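Local coordinates for DUF3194 domain-containing protein (Thermococcus onnurineus, PDB 3UEB) that is of unknown function but folds as a small alpha-plus-beta protein of the UPF0440 family and pairs with a second copy of itself through its beta-sheet, at residues S6-I11 and E65-L70; Q22-G27 and M54-E59; E32-Y37 and D85-R90. One frame throughout, in Å; residues are numbered along the deposited sequence.

Overall arrangement
Three contacts sample the layering of this small alpha-plus-beta chain. Interaction 1 pairs strands 6-14 and 63-71 within an antiparallel sheet; interaction 2 lays helix 20-41 against strand 49-56, the other neighbour of 63-71; interaction 3 joins helix 20-41 to helix 80-104. The centres of interactions 1 and 2 are about 16 Å apart, yet they touch where Ile66 CD1 meets Met54 CB at 3.7 Å. Interactions 1 and 3, about 11 Å apart between centres, meet through Ile34 CD1, which lies 3.8 Å from Val68 CG2. Interactions 2 and 3 do not touch, but share helix 20-41, and both reach the second subunit.

Interaction 1 of 3, residues S6-I11 and E65-L70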
loop_
_atom_site.group_PDB
_atom_site.type_symbol
_atom_site.label_atom_id
_atom_site.label_comp_id
_atom_site.label_asym_id
_atom_site.label_seq_id
_atom_site.Cartn_x
_atom_site.Cartn_y
_atom_site.Cartn_z
ATOM N N SER A 6 10.952 16.988 1.348
ATOM C CA SER A 6 10.559 15.588 1.485
ATOM C C SER A 6 10.978 14.939 2.802
ATOM O O SER A 6 11.904 15.388 3.484
ATOM C CB SER A 6 11.136 14.762 0.340
ATOM O OG SER A 6 12.499 14.483 0.592
ATOM N N GLY A 7 10.285 13.861 3.137
ATOM C CA GLY A 7 10.572 13.137 4.355
ATOM C C GLY A 7 10.424 11.653 4.107
ATOM O O GLY A 7 9.646 11.217 3.247
ATOM N N LYS A 8 11.183 10.876 4.868
ATOM C CA LYS A 8 11.170 9.429 4.761
ATOM C C LYS A 8 11.000 8.863 6.163
ATOM O O LYS A 8 11.494 9.436 7.139
ATOM C CB LYS A 8 12.483 8.949 4.150
ATOM C CG LYS A 8 12.310 8.025 2.960
ATOM C CD LYS A 8 12.265 6.557 3.367
ATOM C CE LYS A 8 13.631 6.083 3.851
ATOM N NZ LYS A 8 13.677 4.606 4.057
ATOM N N ARG A 9 10.300 7.740 6.261
ATOM C CA ARG A 9 10.069 7.114 7.549
ATOM C C ARG A 9 9.853 5.614 7.387
ATOM O O ARG A 9 9.078 5.182 6.531
ATOM C CB ARG A 9 8.844 7.748 8.209
ATOM C CG ARG A 9 8.595 7.296 9.624
ATOM C CD ARG A 9 9.777 7.627 10.518
ATOM N NE ARG A 9 9.426 7.503 11.929
ATOM C CZ ARG A 9 8.611 8.334 12.570
ATOM N NH1 ARG A 9 8.345 8.141 13.857
ATOM N NH2 ARG A 9 8.073 9.366 11.928
ATOM N N VAL A 10 10.548 4.827 8.204
ATOM C CA VAL A 10 10.416 3.374 8.162
ATOM C C VAL A 10 10.078 2.853 9.547
ATOM O O VAL A 10 10.815 3.099 10.502
ATOM C CB VAL A 10 11.720 2.695 7.709
ATOM C CG1 VAL A 10 11.597 1.183 7.862
ATOM C CG2 VAL A 10 12.018 3.056 6.271
ATOM N N ILE A 11 8.966 2.135 9.661
ATOM C CA ILE A 11 8.570 1.594 10.950
ATOM C C ILE A 11 8.433 0.074 10.903
ATOM O O ILE A 11 7.925 -0.495 9.933
ATOM C CB ILE A 11 7.247 2.229 11.442
ATOM C CG1 ILE A 11 6.084 1.810 10.547
ATOM C CG2 ILE A 11 7.373 3.754 11.434
ATOM C CD1 ILE A 11 4.750 2.415 10.957
ATOM N N GLU A 65 6.274 -4.170 8.041
ATOM C CA GLU A 65 7.157 -3.038 7.873
ATOM C C GLU A 65 6.408 -2.041 7.014
ATOM O O GLU A 65 5.783 -2.404 6.019
ATOM C CB GLU A 65 8.476 -3.456 7.215
ATOM C CG GLU A 65 9.278 -4.447 8.062
ATOM C CD GLU A 65 10.755 -4.505 7.694
ATOM O OE1 GLU A 65 11.511 -5.239 8.372
ATOM O OE2 GLU A 65 11.167 -3.816 6.733
ATOM N N ILE A 66 6.436 -0.782 7.430
ATOM C CA ILE A 66 5.748 0.266 6.693
ATOM C C ILE A 66 6.758 1.335 6.344
ATOM O O ILE A 66 7.496 1.807 7.204
ATOM C CB ILE A 66 4.637 0.910 7.530
ATOM C CG1 ILE A 66 3.531 -0.106 7.814
ATOM C CG2 ILE A 66 4.096 2.132 6.812
ATOM C CD1 ILE A 66 2.816 -0.611 6.575
ATOM N N GLU A 67 6.789 1.716 5.078
ATOM C CA GLU A 67 7.720 2.732 4.647
ATOM C C GLU A 67 6.944 3.890 4.045
ATOM O O GLU A 67 6.113 3.697 3.156
ATOM C CB GLU A 67 8.693 2.142 3.631
ATOM C CG GLU A 67 9.834 3.069 3.275
ATOM C CD GLU A 67 11.012 2.322 2.677
ATOM O OE1 GLU A 67 11.983 2.993 2.260
ATOM O OE2 GLU A 67 10.963 1.066 2.632
ATOM N N VAL A 68 7.212 5.092 4.545
ATOM C CA VAL A 68 6.532 6.285 4.060
ATOM C C VAL A 68 7.511 7.257 3.413
ATOM O O VAL A 68 8.598 7.503 3.945
ATOM C CB VAL A 68 5.822 7.048 5.213
ATOM C CG1 VAL A 68 4.883 8.100 4.637
ATOM C CG2 VAL A 68 5.072 6.083 6.104
ATOM N N TYR A 69 7.133 7.791 2.256
ATOM C CA TYR A 69 7.948 8.777 1.568
ATOM C C TYR A 69 6.978 9.857 1.113
ATOM O O TYR A 69 5.965 9.568 0.480
ATOM C CB TYR A 69 8.675 8.189 0.352
ATOM C CG TYR A 69 9.382 9.256 -0.466
ATOM C CD1 TYR A 69 10.601 9.791 -0.049
ATOM C CD2 TYR A 69 8.796 9.784 -1.617
ATOM C CE1 TYR A 69 11.213 10.824 -0.755
ATOM C CE2 TYR A 69 9.401 10.818 -2.327
ATOM C CZ TYR A 69 10.608 11.332 -1.892
ATOM O OH TYR A 69 11.220 12.348 -2.592
ATOM N N LEU A 70 7.288 11.105 1.443
ATOM C CA LEU A 70 6.411 12.212 1.089
ATOM C C LEU A 70 7.215 13.389 0.597
ATOM O O LEU A 70 8.227 13.751 1.190
ATOM C CB LEU A 70 5.568 12.630 2.300
ATOM C CG LEU A 70 4.643 13.840 2.126
ATOM C CD1 LEU A 70 3.744 13.636 0.903
ATOM C CD2 LEU A 70 3.795 14.019 3.383
#
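An antiparallel beta ladder joins residues 6-11 to 65-70, its strand axes 4.7 Å apart and 175° from one another in direction. Gly7-Leu70, Arg9-Val68 and Ile11-Ile66 are hydrogen-bonded pairs, each closed by two backbone bonds; Val68 N to Arg9 O is the shortest at 2.7 Å and nearly straight. Lys8-Tyr69 and Val10-Glu67 are the non-hydrogen-bonded pairs between them, and their side chains share the face opposite to that of Ile11 and Ile66. There the Lys8 chain bends at its second and third torsions and crosses Glu67 at a slant, bringing NZ within 2.9 Å of Glu67 OE1. This salt bridge reaches the oxygen from above the carboxylate plane, 50° out of it. Glu67 CG, anti to the backbone N (chi1 -171°), lies 3.7 Å from Val10 CG2, and the chain beyond it is extended. The edge of the Tyr69 ring receives Lys8 CG nearly in plane, at 3.9 Å from CD1, while Tyr69 OH bonds to Glu71. On the other face Ile11 and Ile66 run abreast toward the helices; Ile11 CG1 comes within 3.5 Å of Ile66 CB, a tight fit. Strand 49-56 flanks 63-71 on its far edge. Helix 80-104 receives Ile11 on Val88 and Tyr92 and pairs Asp85 with Arg9, whereas helix 20-41 packs on Ile66, Val68 and Leu70.

Interaction 2 of 3, residues Q22-G27 and M54-E59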
loop_
_atom_site.group_PDB
_atom_site.type_symbol
_atom_site.label_atom_id
_atom_site.label_comp_id
_atom_site.label_asym_id
_atom_site.label_seq_id
_atom_site.Cartn_x
_atom_site.Cartn_y
_atom_site.Cartn_z
ATOM N N GLN A 22 -4.650 -11.736 9.323
ATOM C CA GLN A 22 -4.942 -10.510 10.054
ATOM C C GLN A 22 -3.770 -9.542 9.912
ATOM O O GLN A 22 -3.920 -8.338 10.092
ATOM C CB GLN A 22 -5.202 -10.823 11.529
ATOM C CG GLN A 22 -6.352 -11.795 11.748
ATOM C CD GLN A 22 -6.499 -12.201 13.197
ATOM O OE1 GLN A 22 -5.509 -12.458 13.880
ATOM N NE2 GLN A 22 -7.734 -12.274 13.671
ATOM N N LEU A 23 -2.605 -10.080 9.578
ATOM C CA LEU A 23 -1.412 -9.269 9.393
ATOM C C LEU A 23 -1.600 -8.401 8.145
ATOM O O LEU A 23 -1.228 -7.224 8.130
ATOM C CB LEU A 23 -0.197 -10.181 9.229
ATOM C CG LEU A 23 1.148 -9.704 9.769
ATOM C CD1 LEU A 23 1.020 -9.341 11.254
ATOM C CD2 LEU A 23 2.167 -10.814 9.586
ATOM N N ILE A 24 -2.170 -8.994 7.100
ATOM C CA ILE A 24 -2.434 -8.284 5.847
ATOM C C ILE A 24 -3.437 -7.166 6.128
ATOM O O ILE A 24 -3.248 -6.023 5.709
ATOM C CB ILE A 24 -3.028 -9.245 4.762
ATOM C CG1 ILE A 24 -1.903 -9.986 4.038
ATOM C CG2 ILE A 24 -3.872 -8.471 3.754
ATOM C CD1 ILE A 24 -1.133 -10.944 4.911
ATOM N N GLU A 25 -4.500 -7.512 6.843
ATOM C CA GLU A 25 -5.540 -6.556 7.196
ATOM C C GLU A 25 -4.955 -5.358 7.956
ATOM O O GLU A 25 -5.289 -4.206 7.676
ATOM C CB GLU A 25 -6.591 -7.244 8.066
ATOM C CG GLU A 25 -7.836 -6.424 8.325
ATOM C CD GLU A 25 -8.668 -7.003 9.455
ATOM O OE1 GLU A 25 -8.813 -8.244 9.521
ATOM O OE2 GLU A 25 -9.181 -6.217 10.278
ATOM N N ILE A 26 -4.089 -5.639 8.927
ATOM C CA ILE A 26 -3.479 -4.578 9.716
ATOM C C ILE A 26 -2.497 -3.774 8.871
ATOM O O ILE A 26 -2.422 -2.553 8.989
ATOM C CB ILE A 26 -2.746 -5.149 10.952
ATOM C CG1 ILE A 26 -3.768 -5.757 11.916
ATOM C CG2 ILE A 26 -1.941 -4.044 11.645
ATOM C CD1 ILE A 26 -4.784 -4.757 12.444
ATOM N N GLY A 27 -1.750 -4.465 8.019
ATOM C CA GLY A 27 -0.806 -3.789 7.153
ATOM C C GLY A 27 -1.566 -2.787 6.304
ATOM O O GLY A 27 -1.125 -1.651 6.121
ATOM N N MET A 54 3.865 -1.360 2.274
ATOM C CA MET A 54 3.584 -2.291 3.357
ATOM C C MET A 54 4.319 -3.567 2.958
ATOM O O MET A 54 4.245 -4.007 1.804
ATOM C CB MET A 54 2.082 -2.566 3.534
ATOM C CG MET A 54 1.469 -3.600 2.593
ATOM S SD MET A 54 -0.209 -4.028 3.089
ATOM C CE MET A 54 -1.053 -2.611 2.459
ATOM N N ARG A 55 5.056 -4.132 3.906
ATOM C CA ARG A 55 5.801 -5.356 3.666
ATOM C C ARG A 55 5.416 -6.391 4.721
ATOM O O ARG A 55 5.593 -6.159 5.915
ATOM C CB ARG A 55 7.308 -5.085 3.742
ATOM C CG ARG A 55 8.164 -6.343 3.605
ATOM C CD ARG A 55 9.634 -6.083 3.927
ATOM N NE ARG A 55 10.446 -7.290 3.775
ATOM C CZ ARG A 55 11.717 -7.399 4.164
ATOM N NH1 ARG A 55 12.375 -8.539 3.979
ATOM N NH2 ARG A 55 12.329 -6.372 4.744
ATOM N N ILE A 56 4.877 -7.524 4.282
ATOM C CA ILE A 56 4.490 -8.579 5.212
ATOM C C ILE A 56 5.435 -9.764 5.044
ATOM O O ILE A 56 5.549 -10.343 3.963
ATOM C CB ILE A 56 3.021 -9.041 4.989
ATOM C CG1 ILE A 56 2.040 -7.996 5.545
ATOM C CG2 ILE A 56 2.773 -10.370 5.697
ATOM C CD1 ILE A 56 1.954 -6.717 4.746
ATOM N N ASN A 57 6.122 -10.114 6.124
ATOM C CA ASN A 57 7.069 -11.216 6.095
ATOM C C ASN A 57 7.309 -11.694 7.524
ATOM O O ASN A 57 8.249 -11.253 8.191
ATOM C CB ASN A 57 8.387 -10.748 5.471
ATOM C CG ASN A 57 9.360 -11.886 5.236
ATOM O OD1 ASN A 57 9.363 -12.883 5.971
ATOM N ND2 ASN A 57 10.204 -11.741 4.217
ATOM N N ARG A 58 6.459 -12.601 7.990
ATOM C CA ARG A 58 6.571 -13.130 9.343
ATOM C C ARG A 58 7.840 -13.939 9.622
ATOM O O ARG A 58 8.333 -13.957 10.745
ATOM C CB ARG A 58 5.340 -13.980 9.671
ATOM C CG ARG A 58 5.469 -14.766 10.973
ATOM C CD ARG A 58 4.111 -15.004 11.621
ATOM N NE ARG A 58 3.527 -13.764 12.131
ATOM C CZ ARG A 58 2.295 -13.670 12.622
ATOM N NH1 ARG A 58 1.511 -14.743 12.666
ATOM N NH2 ARG A 58 1.849 -12.510 13.089
ATOM N N GLU A 59 8.384 -14.599 8.609
ATOM C CA GLU A 59 9.572 -15.408 8.831
ATOM C C GLU A 59 10.925 -14.708 8.844
ATOM O O GLU A 59 11.883 -15.244 9.398
ATOM C CB GLU A 59 9.604 -16.567 7.840
ATOM C CG GLU A 59 8.603 -17.657 8.196
ATOM C CD GLU A 59 9.195 -19.044 8.088
ATOM O OE1 GLU A 59 9.446 -19.487 6.948
ATOM O OE2 GLU A 59 9.418 -19.684 9.143
#
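Ile56 CG2, on strand 49-56, is shared by two side chains of helix 20-41, Leu23 CD2 and Ile24 CD1, each 4.0 Å away. The branch is put there by the first torsion of Ile56 (chi1 -75°), which sets CG2 opposite the backbone N. Leu23 and Ile56 run alongside one another head to tail, while Ile24 comes in nearly perpendicular, so one methyl is approached by two differently turned chains. Beyond Ile56, Leu23 also meets Arg58, whose chain leaves the backbone extended and bends at its third torsion. Leu23 CD1 approaches the guanidinium obliquely, 3.8 Å from Arg58 NH2; the charged group is held by Asp63 and by the carbonyl of Leu18. Two residues before Ile56, Met54 takes the less common first torsion (chi1 82°), with CG between the backbone N and carbonyl carbon, then bends again at the thioether. SD thereby comes to rest 3.7 Å from Gly27 C, and CE lies 3.8 Å from Gly27 O. Replacing Met54 by an alanine removes SD and CE and would probably leave the Gly27 carbonyl group without its thioether cover, opening a gap between helix and strand. No hydrogen bond crosses the contact, which is carried by packing of helix against sheet. Strand 63-71 adds Leu64 beside Ile56 and Ile66 beside Met54, helix 80-104 backs Ile26 with Val95 and Leu99, and residues 54-56 pair antiparallel with a strand of the second subunit, which continues the sheet.

Interaction 3 of 3, residues E32-Y37 and D85-R90; sequences ETIIDY and DEAVER
Tyr37 reaches across from helix 20-41 to lie along residues 86-90 of helix 80-104, and its path can be followed outward. Tyr37 CB starts at 3.8 Å from Ala87 CB; the first torsion (chi1 -157°) sets CG roughly opposite the backbone N and sends the ring toward helix 80-104. One face then rests on the backbone there: Ala87 CA stands over it, 4.0 Å from the ring centroid, a CH-pi contact, and Tyr37 CD2 is 3.7 Å from Ala87 CB. Across the ring, Tyr37 CE1 lies 3.6 Å from Arg90 CZ, over a face of the guanidinium, with the two planes 81° apart. The Arg90 chain is bent at its second and third torsions, which curls the group back to that edge, and its CG touches Thr33 CG2 on the way. Tyr37 CE2 passes Glu86 CB at 3.7 Å. At the tip, Tyr37 OH donates a rather long bond of 3.2 Å to Glu86 OE1, using the anti lone pair of the carboxylate. Ile34 CG2 also meets the Ala87 methyl, 4.1 Å from Ala87 CB, and Ile34 CD1 continues to Val88 CG2. At the small Ala87 the helices come close, the axes of segments 32-37 and 85-90 being 8.5 Å apart and crossing at 139°. Helices running in roughly opposite directions, with Ile34 also touching strand 63-71 and Val88 strand 6-14, fit a two-layer alpha+beta fold, ordered beta-alpha-beta-beta-alpha, with both helices on one face of an antiparallel sheet.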
loop_
_atom_site.group_PDB
_atom_site.type_symbol
_atom_site.label_atom_id
_atom_site.label_comp_id
_atom_site.label_asym_id
_atom_site.label_seq_id
_atom_site.Cartn_x
_atom_site.Cartn_y
_atom_site.Cartn_z
ATOM N N GLU A 32 -3.034 2.671 4.798
ATOM C CA GLU A 32 -4.125 3.534 4.379
ATOM C C GLU A 32 -4.452 4.620 5.399
ATOM O O GLU A 32 -4.934 5.691 5.039
ATOM C CB GLU A 32 -5.344 2.667 4.040
ATOM C CG GLU A 32 -4.980 1.623 2.976
ATOM C CD GLU A 32 -6.108 0.672 2.625
ATOM O OE1 GLU A 32 -7.127 0.658 3.351
ATOM O OE2 GLU A 32 -5.956 -0.067 1.619
ATOM N N THR A 33 -4.189 4.355 6.674
ATOM C CA THR A 33 -4.422 5.377 7.687
ATOM C C THR A 33 -3.429 6.502 7.373
ATOM O O THR A 33 -3.757 7.679 7.451
ATOM C CB THR A 33 -4.147 4.841 9.117
ATOM O OG1 THR A 33 -5.139 3.856 9.457
ATOM C CG2 THR A 33 -4.185 5.977 10.140
ATOM N N ILE A 34 -2.212 6.120 7.005
ATOM C CA ILE A 34 -1.173 7.089 6.684
ATOM C C ILE A 34 -1.500 7.871 5.410
ATOM O O ILE A 34 -1.287 9.084 5.354
ATOM C CB ILE A 34 0.194 6.388 6.542
ATOM C CG1 ILE A 34 0.608 5.810 7.901
ATOM C CG2 ILE A 34 1.243 7.372 6.030
ATOM C CD1 ILE A 34 1.891 4.995 7.884
ATOM N N ILE A 35 -2.024 7.184 4.395
ATOM C CA ILE A 35 -2.386 7.836 3.135
ATOM C C ILE A 35 -3.527 8.822 3.391
ATOM O O ILE A 35 -3.494 9.971 2.941
ATOM C CB ILE A 35 -2.857 6.809 2.071
ATOM C CG1 ILE A 35 -1.724 5.842 1.744
ATOM C CG2 ILE A 35 -3.311 7.525 0.800
ATOM C CD1 ILE A 35 -2.173 4.642 0.921
ATOM N N ASP A 36 -4.543 8.360 4.108
ATOM C CA ASP A 36 -5.677 9.212 4.426
ATOM C C ASP A 36 -5.201 10.464 5.146
ATOM O O ASP A 36 -5.591 11.576 4.799
ATOM C CB ASP A 36 -6.683 8.469 5.316
ATOM C CG ASP A 36 -7.460 7.409 4.560
ATOM O OD1 ASP A 36 -7.337 7.361 3.317
ATOM O OD2 ASP A 36 -8.195 6.631 5.209
ATOM N N TYR A 37 -4.345 10.277 6.146
ATOM C CA TYR A 37 -3.851 11.404 6.918
ATOM C C TYR A 37 -3.169 12.451 6.052
ATOM O O TYR A 37 -3.411 13.637 6.212
ATOM C CB TYR A 37 -2.871 10.946 7.990
ATOM C CG TYR A 37 -2.761 11.933 9.119
ATOM C CD1 TYR A 37 -3.617 11.857 10.216
ATOM C CD2 TYR A 37 -1.822 12.960 9.083
ATOM C CE1 TYR A 37 -3.539 12.779 11.256
ATOM C CE2 TYR A 37 -1.739 13.891 10.115
ATOM C CZ TYR A 37 -2.601 13.792 11.196
ATOM O OH TYR A 37 -2.537 14.706 12.221
ATOM N N ASP A 85 5.297 12.253 10.952
ATOM C CA ASP A 85 5.235 11.807 12.348
ATOM C C ASP A 85 3.804 11.687 12.832
ATOM O O ASP A 85 3.435 10.693 13.450
ATOM C CB ASP A 85 5.983 12.765 13.274
ATOM C CG ASP A 85 7.480 12.701 13.087
ATOM O OD1 ASP A 85 8.018 11.577 12.961
ATOM O OD2 ASP A 85 8.122 13.774 13.078
ATOM N N GLU A 86 3.004 12.715 12.563
ATOM C CA GLU A 86 1.603 12.712 12.959
ATOM C C GLU A 86 0.825 11.590 12.271
ATOM O O GLU A 86 0.008 10.916 12.900
ATOM C CB GLU A 86 0.969 14.061 12.623
ATOM C CG GLU A 86 1.100 15.087 13.728
ATOM C CD GLU A 86 0.876 16.501 13.234
ATOM O OE1 GLU A 86 -0.099 16.733 12.484
ATOM O OE2 GLU A 86 1.679 17.381 13.604
ATOM N N ALA A 87 1.078 11.396 10.978
ATOM C CA ALA A 87 0.397 10.347 10.227
ATOM C C ALA A 87 0.685 8.984 10.841
ATOM O O ALA A 87 -0.222 8.169 11.003
ATOM C CB ALA A 87 0.849 10.358 8.769
ATOM N N VAL A 88 1.953 8.753 11.173
ATOM C CA VAL A 88 2.400 7.494 11.766
ATOM C C VAL A 88 1.791 7.263 13.152
ATOM O O VAL A 88 1.282 6.178 13.437
ATOM C CB VAL A 88 3.953 7.455 11.853
ATOM C CG1 VAL A 88 4.439 6.229 12.656
ATOM C CG2 VAL A 88 4.530 7.419 10.449
ATOM N N GLU A 89 1.843 8.272 14.016
ATOM C CA GLU A 89 1.266 8.133 15.351
ATOM C C GLU A 89 -0.226 7.800 15.231
ATOM O O GLU A 89 -0.740 6.956 15.959
ATOM C CB GLU A 89 1.469 9.419 16.162
ATOM C CG GLU A 89 2.919 9.643 16.605
ATOM C CD GLU A 89 3.421 8.574 17.576
ATOM O OE1 GLU A 89 4.538 8.047 17.361
ATOM O OE2 GLU A 89 2.703 8.266 18.555
ATOM N N ARG A 90 -0.916 8.460 14.304
ATOM C CA ARG A 90 -2.336 8.191 14.097
ATOM C C ARG A 90 -2.510 6.725 13.717
ATOM O O ARG A 90 -3.440 6.069 14.178
ATOM C CB ARG A 90 -2.906 9.073 12.981
ATOM C CG ARG A 90 -4.375 8.802 12.669
ATOM C CD ARG A 90 -5.242 9.027 13.902
ATOM N NE ARG A 90 -5.185 10.413 14.358
ATOM C CZ ARG A 90 -5.813 11.425 13.763
ATOM N NH1 ARG A 90 -6.554 11.204 12.683
ATOM N NH2 ARG A 90 -5.697 12.660 14.242
#